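Local atomic coordinates of CELL division control protein 6 (Pyrobaculum aerophilum, PDB entry 1FNN), a protein that binds ADP and magnesium, and probably ATP, as an AAA+ ATPase of the Cdc6/Cdc18 family and probably helps regulate the initiation of DNA replication. Residues L29-P40 and L64-A74. Residues are numbered along the deposited sequence; the frame is centred on the assembly and turned at random.
Sequences LDILLGNWLRNP and LWELYKDKTTA
Tyr68 and Leu64 plug into helix 29-38 as knobs into holes, Leu64 among Leu29, Asp30, Leu33 and Leu37, Tyr68 among Asp30, Gly34, Leu37 and Arg38. Two helices of the AAA+ P-loop ATPase core meet here on one side of its parallel sheet; their segments 29-38 and 64-68 run roughly parallel, at 33°, and helix 57-68 is the one that follows the P-loop. The tight part faces that sheet. Leu64 CD1 lies 3.7 Å from Leu33 CD1, and Leu33 in turn rests on Phe128 and Ala161. Leu37 spreads its branches: CD1 sits over one face of the Tyr68 ring, 4.0 Å from the centroid, a CH-pi contact, while CD2 packs on Ala74 CB.

Toward solvent the contact turns polar. With chi1 at -85°, CG beside the backbone N, the Tyr68 ring reaches across to helix 29-38 and brings its hydroxyl close to Gly34 CA. There OH donates to Asp30 OD1 at 2.5 Å, on the syn side of the carboxylate, and accepts from Arg38 NH1 at 2.9 Å, a bent bond of 131°. The exposed Arg38 is steadied by Asn35 OD1, which meets NH2 in the guanidinium plane, and Lys71 NZ, bonded to Leu67 O, lies toward the rim of the Tyr68 face turned from Leu37. A phenylalanine here would probably keep the bed for Leu37 but leave Asp30 OD1 and Arg38 NH1 without the hydroxyl that links them.

Beyond the helix end the fit is looser: Pro40 CG merely brushes Thr73 OG1, and a water bridges Thr73 N and Leu37 O. That carbonyl is nonetheless gripped by Thr72 OG1 at 2.6 Å, which closes an ST turn by accepting a hydrogen bond from Ala74 N at 3.0 Å.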
loop_
_atom_site.group_PDB
_atom_site.type_symbol
_atom_site.label_atom_id
_atom_site.label_comp_id
_atom_site.label_asym_id
_atom_site.label_seq_id
_atom_site.Cartn_x
_atom_site.Cartn_y
_atom_site.Cartn_z
ATOM N N LEU A 29 -18.125 6.487 1.407
ATOM C CA LEU A 29 -18.689 5.184 1.660
ATOM C C LEU A 29 -19.877 5.347 2.607
ATOM O O LEU A 29 -20.896 4.669 2.441
ATOM C CB LEU A 29 -17.671 4.244 2.302
ATOM C CG LEU A 29 -16.904 3.277 1.394
ATOM C CD1 LEU A 29 -16.014 2.371 2.256
ATOM C CD2 LEU A 29 -17.818 2.422 0.529
ATOM N N ASP A 30 -19.694 6.136 3.651
ATOM C CA ASP A 30 -20.793 6.375 4.590
ATOM C C ASP A 30 -22.031 6.938 3.895
ATOM O O ASP A 30 -23.203 6.535 4.038
ATOM C CB ASP A 30 -20.304 7.310 5.695
ATOM C CG ASP A 30 -21.393 7.378 6.775
ATOM O OD1 ASP A 30 -21.577 6.471 7.587
ATOM O OD2 ASP A 30 -22.127 8.377 6.833
ATOM N N ILE A 31 -21.771 7.915 3.011
ATOM C CA ILE A 31 -22.831 8.558 2.233
ATOM C C ILE A 31 -23.475 7.524 1.345
ATOM O O ILE A 31 -24.717 7.476 1.257
ATOM C CB ILE A 31 -22.257 9.742 1.427
ATOM C CG1 ILE A 31 -21.984 10.958 2.380
ATOM C CG2 ILE A 31 -23.189 10.135 0.293
ATOM C CD1 ILE A 31 -21.050 11.926 1.638
ATOM N N LEU A 32 -22.707 6.637 0.666
ATOM C CA LEU A 32 -23.372 5.681 -0.186
ATOM C C LEU A 32 -24.181 4.629 0.625
ATOM O O LEU A 32 -25.183 4.087 0.159
ATOM C CB LEU A 32 -22.398 4.950 -1.121
ATOM C CG LEU A 32 -21.660 5.922 -2.086
ATOM C CD1 LEU A 32 -20.652 5.204 -2.972
ATOM C CD2 LEU A 32 -22.653 6.667 -2.978
ATOM N N LEU A 33 -23.636 4.179 1.748
ATOM C CA LEU A 33 -24.206 3.031 2.437
ATOM C C LEU A 33 -24.953 3.250 3.730
ATOM O O LEU A 33 -25.727 2.356 4.132
ATOM C CB LEU A 33 -23.018 2.072 2.804
ATOM C CG LEU A 33 -22.265 1.505 1.599
ATOM C CD1 LEU A 33 -21.011 0.768 2.131
ATOM C CD2 LEU A 33 -23.154 0.554 0.800
ATOM N N GLY A 34 -24.696 4.291 4.488
ATOM C CA GLY A 34 -25.217 4.470 5.821
ATOM C C GLY A 34 -26.737 4.401 5.934
ATOM O O GLY A 34 -27.205 3.811 6.919
ATOM N N ASN A 35 -27.465 5.137 5.083
ATOM C CA ASN A 35 -28.928 5.113 5.186
ATOM C C ASN A 35 -29.453 3.689 4.993
ATOM O O ASN A 35 -30.360 3.248 5.690
ATOM C CB ASN A 35 -29.571 6.056 4.166
ATOM C CG ASN A 35 -29.466 7.511 4.610
ATOM O OD1 ASN A 35 -29.253 7.794 5.792
ATOM N ND2 ASN A 35 -29.619 8.425 3.654
ATOM N N TRP A 36 -28.955 3.015 3.960
ATOM C CA TRP A 36 -29.370 1.638 3.702
ATOM C C TRP A 36 -28.996 0.694 4.842
ATOM O O TRP A 36 -29.867 -0.099 5.233
ATOM C CB TRP A 36 -28.830 1.126 2.407
ATOM C CG TRP A 36 -29.262 -0.208 1.872
ATOM C CD1 TRP A 36 -30.260 -0.411 0.978
ATOM C CD2 TRP A 36 -28.739 -1.519 2.169
ATOM N NE1 TRP A 36 -30.387 -1.749 0.705
ATOM C CE2 TRP A 36 -29.476 -2.455 1.415
ATOM C CE3 TRP A 36 -27.716 -1.977 3.005
ATOM C CZ2 TRP A 36 -29.238 -3.825 1.454
ATOM C CZ3 TRP A 36 -27.480 -3.344 3.045
ATOM C CH2 TRP A 36 -28.216 -4.243 2.295
ATOM N N LEU A 37 -27.809 0.867 5.453
ATOM C CA LEU A 37 -27.488 -0.010 6.594
ATOM C C LEU A 37 -28.433 0.213 7.779
ATOM O O LEU A 37 -28.748 -0.719 8.561
ATOM C CB LEU A 37 -26.021 0.229 6.984
ATOM C CG LEU A 37 -25.017 -0.343 5.938
ATOM C CD1 LEU A 37 -23.590 0.100 6.312
ATOM C CD2 LEU A 37 -25.123 -1.863 5.915
ATOM N N ARG A 38 -28.806 1.473 8.001
ATOM C CA ARG A 38 -29.743 1.773 9.116
ATOM C C ARG A 38 -31.139 1.230 8.809
ATOM O O ARG A 38 -31.854 0.825 9.732
ATOM C CB ARG A 38 -29.769 3.264 9.421
ATOM C CG ARG A 38 -28.552 3.796 10.181
ATOM C CD ARG A 38 -28.724 5.291 10.520
ATOM N NE ARG A 38 -28.512 6.064 9.266
ATOM C CZ ARG A 38 -27.282 6.447 8.890
ATOM N NH1 ARG A 38 -26.211 6.162 9.617
ATOM N NH2 ARG A 38 -27.092 7.136 7.767
ATOM N N ASN A 39 -31.630 1.303 7.585
ATOM C CA ASN A 39 -32.933 0.871 7.140
ATOM C C ASN A 39 -32.882 0.316 5.732
ATOM O O ASN A 39 -33.316 0.895 4.718
ATOM C CB ASN A 39 -33.980 2.000 7.112
ATOM C CG ASN A 39 -34.284 2.624 8.454
ATOM O OD1 ASN A 39 -34.696 1.946 9.401
ATOM N ND2 ASN A 39 -34.078 3.935 8.551
ATOM N N PRO A 40 -32.458 -0.938 5.587
ATOM C CA PRO A 40 -32.217 -1.545 4.305
ATOM C C PRO A 40 -33.423 -1.911 3.471
ATOM O O PRO A 40 -34.497 -2.226 3.986
ATOM C CB PRO A 40 -31.496 -2.869 4.626
ATOM C CG PRO A 40 -31.891 -3.153 6.050
ATOM C CD PRO A 40 -31.967 -1.791 6.707
ATOM N N LEU A 64 -15.439 0.930 7.727
ATOM C CA LEU A 64 -16.876 1.258 7.581
ATOM C C LEU A 64 -17.727 0.195 8.300
ATOM O O LEU A 64 -18.673 0.538 9.017
ATOM C CB LEU A 64 -17.233 1.317 6.109
ATOM C CG LEU A 64 -18.567 1.867 5.588
ATOM C CD1 LEU A 64 -19.634 0.795 5.551
ATOM C CD2 LEU A 64 -19.028 3.109 6.328
ATOM N N TRP A 65 -17.506 -1.065 7.995
ATOM C CA TRP A 65 -18.265 -2.148 8.663
ATOM C C TRP A 65 -18.183 -2.060 10.178
ATOM O O TRP A 65 -19.153 -2.261 10.945
ATOM C CB TRP A 65 -17.809 -3.540 8.202
ATOM C CG TRP A 65 -18.601 -4.600 8.949
ATOM C CD1 TRP A 65 -18.126 -5.487 9.880
ATOM C CD2 TRP A 65 -20.003 -4.845 8.812
ATOM N NE1 TRP A 65 -19.173 -6.263 10.309
ATOM C CE2 TRP A 65 -20.327 -5.910 9.697
ATOM C CE3 TRP A 65 -21.010 -4.268 8.034
ATOM C CZ2 TRP A 65 -21.622 -6.401 9.813
ATOM C CZ3 TRP A 65 -22.308 -4.777 8.160
ATOM C CH2 TRP A 65 -22.594 -5.830 9.041
ATOM N N GLU A 66 -16.970 -1.819 10.708
ATOM C CA GLU A 66 -16.724 -1.732 12.121
ATOM C C GLU A 66 -17.625 -0.639 12.722
ATOM O O GLU A 66 -18.222 -0.902 13.784
ATOM C CB GLU A 66 -15.253 -1.427 12.407
ATOM C CG GLU A 66 -14.808 -1.359 13.855
ATOM C CD GLU A 66 -13.329 -0.907 13.792
ATOM O OE1 GLU A 66 -12.457 -1.661 13.340
ATOM O OE2 GLU A 66 -13.122 0.221 14.212
ATOM N N LEU A 67 -17.847 0.458 12.015
ATOM C CA LEU A 67 -18.685 1.514 12.572
ATOM C C LEU A 67 -20.176 1.162 12.560
ATOM O O LEU A 67 -20.949 1.835 13.225
ATOM C CB LEU A 67 -18.463 2.795 11.781
ATOM C CG LEU A 67 -17.033 3.352 11.859
ATOM C CD1 LEU A 67 -16.822 4.507 10.896
ATOM C CD2 LEU A 67 -16.692 3.753 13.292
ATOM N N TYR A 68 -20.612 0.265 11.684
ATOM C CA TYR A 68 -22.020 -0.044 11.500
ATOM C C TYR A 68 -22.432 -1.409 12.032
ATOM O O TYR A 68 -23.628 -1.673 12.161
ATOM C CB TYR A 68 -22.380 -0.025 10.003
ATOM C CG TYR A 68 -22.700 1.407 9.610
ATOM C CD1 TYR A 68 -23.980 1.910 9.783
ATOM C CD2 TYR A 68 -21.722 2.242 9.078
ATOM C CE1 TYR A 68 -24.299 3.212 9.436
ATOM C CE2 TYR A 68 -22.018 3.555 8.728
ATOM C CZ TYR A 68 -23.303 4.028 8.907
ATOM O OH TYR A 68 -23.605 5.322 8.559
ATOM N N LYS A 69 -21.483 -2.201 12.463
ATOM C CA LYS A 69 -21.591 -3.596 12.829
ATOM C C LYS A 69 -22.737 -3.825 13.849
ATOM O O LYS A 69 -23.516 -4.773 13.739
ATOM C CB LYS A 69 -20.310 -3.922 13.618
ATOM C CG LYS A 69 -19.476 -5.089 13.240
ATOM C CD LYS A 69 -18.436 -5.489 14.264
ATOM C CE LYS A 69 -17.782 -4.390 15.064
ATOM N NZ LYS A 69 -16.835 -4.972 16.063
ATOM N N ASP A 70 -22.834 -2.935 14.817
ATOM C CA ASP A 70 -23.846 -3.161 15.867
ATOM C C ASP A 70 -25.122 -2.388 15.630
ATOM O O ASP A 70 -25.933 -2.262 16.542
ATOM C CB ASP A 70 -23.196 -2.826 17.223
ATOM C CG ASP A 70 -22.090 -3.848 17.478
ATOM O OD1 ASP A 70 -22.381 -5.054 17.373
ATOM O OD2 ASP A 70 -20.950 -3.447 17.774
ATOM N N LYS A 71 -25.227 -1.681 14.504
ATOM C CA LYS A 71 -26.292 -0.768 14.181
ATOM C C LYS A 71 -27.023 -1.153 12.905
ATOM O O LYS A 71 -27.683 -0.307 12.288
ATOM C CB LYS A 71 -25.738 0.649 13.942
ATOM C CG LYS A 71 -24.660 1.093 14.888
ATOM C CD LYS A 71 -24.499 2.582 15.074
ATOM C CE LYS A 71 -24.434 3.366 13.786
ATOM N NZ LYS A 71 -23.530 2.757 12.778
ATOM N N THR A 72 -26.918 -2.412 12.475
ATOM C CA THR A 72 -27.581 -2.824 11.259
ATOM C C THR A 72 -28.049 -4.277 11.352
ATOM O O THR A 72 -27.394 -5.102 11.984
ATOM C CB THR A 72 -26.653 -2.642 10.024
ATOM O OG1 THR A 72 -27.379 -2.914 8.826
ATOM C CG2 THR A 72 -25.419 -3.556 10.028
ATOM N N THR A 73 -29.045 -4.619 10.534
ATOM C CA THR A 73 -29.463 -6.012 10.445
ATOM C C THR A 73 -28.765 -6.653 9.270
ATOM O O THR A 73 -28.987 -7.821 8.993
ATOM C CB THR A 73 -30.999 -6.084 10.223
ATOM O OG1 THR A 73 -31.299 -5.294 9.060
ATOM C CG2 THR A 73 -31.702 -5.486 11.430
ATOM N N ALA A 74 -28.059 -5.855 8.432
ATOM C CA ALA A 74 -27.479 -6.425 7.242
ATOM C C ALA A 74 -26.374 -7.409 7.592
ATOM O O ALA A 74 -25.678 -7.135 8.588
ATOM C CB ALA A 74 -26.878 -5.317 6.349
HETATM O O HOH W 1 -30.753 -2.244 9.994
#